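Local coordinates for Rho GTPase activating protein 15 (Homo sapiens, PDB 3BYI) that switches off Rho-type GTPases such as RAC1 by stimulating their conversion to the inactive GDP-bound state, at residues 94-97 / 98-102. Sequence-based numbering, arbitrary orientation.
Sequences GALK and MFFRE
Met-98 N donates to Gly-94 O (2.9 Å), the first of four i to i+4 backbone bonds that join 94-97 to 98-102 within helix 89-102 of the RhoGAP domain. The Met-98 side chain runs out onto Leu-63 and Ile-66 of helix 63-74. Phe-99 N bonds to Ala-95 O (3.0 Å), and the Phe-99 side chain packs against Val-39 of helix 37-49. Phe-100 N reaches Leu-96 O at 3.2 Å. One turn apart, Leu-96 and Phe-100 lie side by side and point the same way, with Leu-96 CD1 3.9 Å from Phe-100 CE1. Phe-99 CD2 sits over one face of the Phe-100 ring.

Arg-101 N bonds to Lys-97 O (2.9 Å). The Arg-101 chain, extended from CG to NE, runs alongside Lys-97 and lays one guanidinium face over Lys-97 CB. The Lys-97 chain bends at CG-CD (chi3 -65°), and CD lies 3.7 Å from Arg-101 NH2. The like charges Lys-97 NZ and Arg-101 NH2 are 4.2 Å apart. Arg-101 NH2 has a weak hydrogen bond to Thr-178 OG1. Glu-102 forms a salt bridge to Arg-70. Lys-97 NZ is hydrogen-bonded to Tyr-57 O, which probably offsets the lysine charge and helps to position the neighbouring Arg-58, the predicted arginine finger.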
ATOM      1  N   GLY A  94       9.640  -2.755  -0.110  1.00 42.62           N
ATOM      2  CA  GLY A  94       9.201  -3.920  -0.870  1.00 41.87           C
ATOM      3  C   GLY A  94       8.189  -4.790  -0.147  1.00 41.85           C
ATOM      4  O   GLY A  94       7.247  -5.269  -0.740  1.00 44.70           O
ATOM      5  N   ALA A  95       8.375  -4.956   1.147  1.00 42.66           N
ATOM      6  CA  ALA A  95       7.482  -5.765   1.960  1.00 42.86           C
ATOM      7  C   ALA A  95       6.158  -5.046   2.161  1.00 41.53           C
ATOM      8  O   ALA A  95       5.097  -5.668   2.111  1.00 45.01           O
ATOM      9  CB  ALA A  95       8.174  -6.134   3.335  1.00 37.97           C
ATOM     10  N   LEU A  96       6.195  -3.731   2.341  1.00 40.88           N
ATOM     11  CA  LEU A  96       4.961  -2.937   2.416  1.00 40.87           C
ATOM     12  C   LEU A  96       4.157  -3.092   1.132  1.00 42.60           C
ATOM     13  O   LEU A  96       2.979  -3.421   1.180  1.00 44.57           O
ATOM     14  CB  LEU A  96       5.251  -1.451   2.636  1.00 42.35           C
ATOM     15  CG  LEU A  96       4.029  -0.605   3.021  1.00 42.26           C
ATOM     16  CD1 LEU A  96       3.331  -1.274   4.210  1.00 39.86           C
ATOM     17  CD2 LEU A  96       4.428   0.904   3.360  1.00 39.18           C
ATOM     18  N   LYS A  97       4.806  -2.915  -0.015  1.00 42.99           N
ATOM     19  CA  LYS A  97       4.116  -3.026  -1.289  1.00 43.90           C
ATOM     20  C   LYS A  97       3.569  -4.420  -1.526  1.00 42.43           C
ATOM     21  O   LYS A  97       2.475  -4.574  -2.058  1.00 44.18           O
ATOM     22  CB  LYS A  97       5.040  -2.629  -2.445  1.00 44.47           C
ATOM     23  CG  LYS A  97       5.345  -1.119  -2.531  1.00 48.12           C
ATOM     24  CD  LYS A  97       6.170  -0.806  -3.773  1.00 49.04           C
ATOM     25  CE  LYS A  97       7.569  -1.429  -3.748  1.00 49.17           C
ATOM     26  NZ  LYS A  97       8.318  -1.037  -4.950  1.00 46.77           N
ATOM     27  N   MET A  98       4.356  -5.423  -1.153  1.00 42.07           N
ATOM     28  CA  MET A  98       3.940  -6.830  -1.247  1.00 43.74           C
ATOM     29  C   MET A  98       2.688  -7.108  -0.409  1.00 42.47           C
ATOM     30  O   MET A  98       1.840  -7.900  -0.821  1.00 43.97           O
ATOM     31  CB  MET A  98       5.077  -7.776  -0.791  1.00 42.64           C
ATOM     32  CG  MET A  98       4.714  -9.233  -0.881  1.00 45.67           C
ATOM     33  SD  MET A  98       6.030 -10.405  -0.502  1.00 50.68           S
ATOM     34  CE  MET A  98       6.949 -10.287  -2.055  1.00 43.80           C
ATOM     35  N   PHE A  99       2.596  -6.479   0.759  1.00 43.15           N
ATOM     36  CA  PHE A  99       1.415  -6.577   1.612  1.00 43.77           C
ATOM     37  C   PHE A  99       0.202  -6.086   0.852  1.00 43.22           C
ATOM     38  O   PHE A  99      -0.798  -6.788   0.750  1.00 42.41           O
ATOM     39  CB  PHE A  99       1.608  -5.800   2.930  1.00 45.19           C
ATOM     40  CG  PHE A  99       0.361  -5.731   3.786  1.00 44.40           C
ATOM     41  CD1 PHE A  99       0.005  -6.808   4.604  1.00 41.54           C
ATOM     42  CD2 PHE A  99      -0.459  -4.605   3.756  1.00 41.14           C
ATOM     43  CE1 PHE A  99      -1.112  -6.751   5.359  1.00 39.29           C
ATOM     44  CE2 PHE A  99      -1.632  -4.546   4.511  1.00 37.44           C
ATOM     45  CZ  PHE A  99      -1.948  -5.584   5.327  1.00 41.76           C
ATOM     46  N   PHE A 100       0.301  -4.900   0.263  1.00 42.85           N
ATOM     47  CA  PHE A 100      -0.827  -4.356  -0.483  1.00 40.96           C
ATOM     48  C   PHE A 100      -1.175  -5.167  -1.740  1.00 43.46           C
ATOM     49  O   PHE A 100      -2.357  -5.337  -2.085  1.00 43.16           O
ATOM     50  CB  PHE A 100      -0.589  -2.904  -0.823  1.00 44.84           C
ATOM     51  CG  PHE A 100      -0.747  -1.992   0.358  1.00 44.86           C
ATOM     52  CD1 PHE A 100       0.365  -1.397   0.949  1.00 46.30           C
ATOM     53  CD2 PHE A 100      -2.001  -1.762   0.896  1.00 40.58           C
ATOM     54  CE1 PHE A 100       0.215  -0.580   2.052  1.00 43.04           C
ATOM     55  CE2 PHE A 100      -2.167  -0.925   1.971  1.00 45.09           C
ATOM     56  CZ  PHE A 100      -1.060  -0.331   2.555  1.00 44.22           C
ATOM     57  N   ARG A 101      -0.143  -5.704  -2.402  1.00 44.72           N
ATOM     58  CA  ARG A 101      -0.348  -6.539  -3.587  1.00 44.13           C
ATOM     59  C   ARG A 101      -0.991  -7.882  -3.241  1.00 42.56           C
ATOM     60  O   ARG A 101      -1.687  -8.438  -4.067  1.00 40.27           O
ATOM     61  CB  ARG A 101       0.971  -6.783  -4.370  1.00 45.70           C
ATOM     62  CG  ARG A 101       1.424  -5.593  -5.235  1.00 49.15           C
ATOM     63  CD  ARG A 101       2.932  -5.666  -5.620  1.00 55.62           C
ATOM     64  NE  ARG A 101       3.396  -4.371  -6.140  1.00 66.84           N
ATOM     65  CZ  ARG A 101       4.666  -3.946  -6.174  1.00 65.35           C
ATOM     66  NH1 ARG A 101       5.673  -4.699  -5.745  1.00 62.65           N
ATOM     67  NH2 ARG A 101       4.938  -2.742  -6.664  1.00 63.79           N
ATOM     68  N   GLU A 102      -0.745  -8.384  -2.032  1.00 44.62           N
ATOM     69  CA  GLU A 102      -1.235  -9.719  -1.639  1.00 43.47           C
ATOM     70  C   GLU A 102      -2.611  -9.664  -0.967  1.00 42.86           C
ATOM     71  O   GLU A 102      -3.183 -10.683  -0.745  1.00 41.04           O
ATOM     72  CB  GLU A 102      -0.173 -10.455  -0.778  1.00 41.99           C
ATOM     73  CG  GLU A 102      -0.348 -11.958  -0.799  1.00 41.98           C
ATOM     74  CD  GLU A 102       0.794 -12.703  -0.177  1.00 47.12           C
ATOM     75  OE1 GLU A 102       1.908 -12.154  -0.085  1.00 44.95           O
ATOM     76  OE2 GLU A 102       0.559 -13.856   0.238  1.00 51.17           O
TER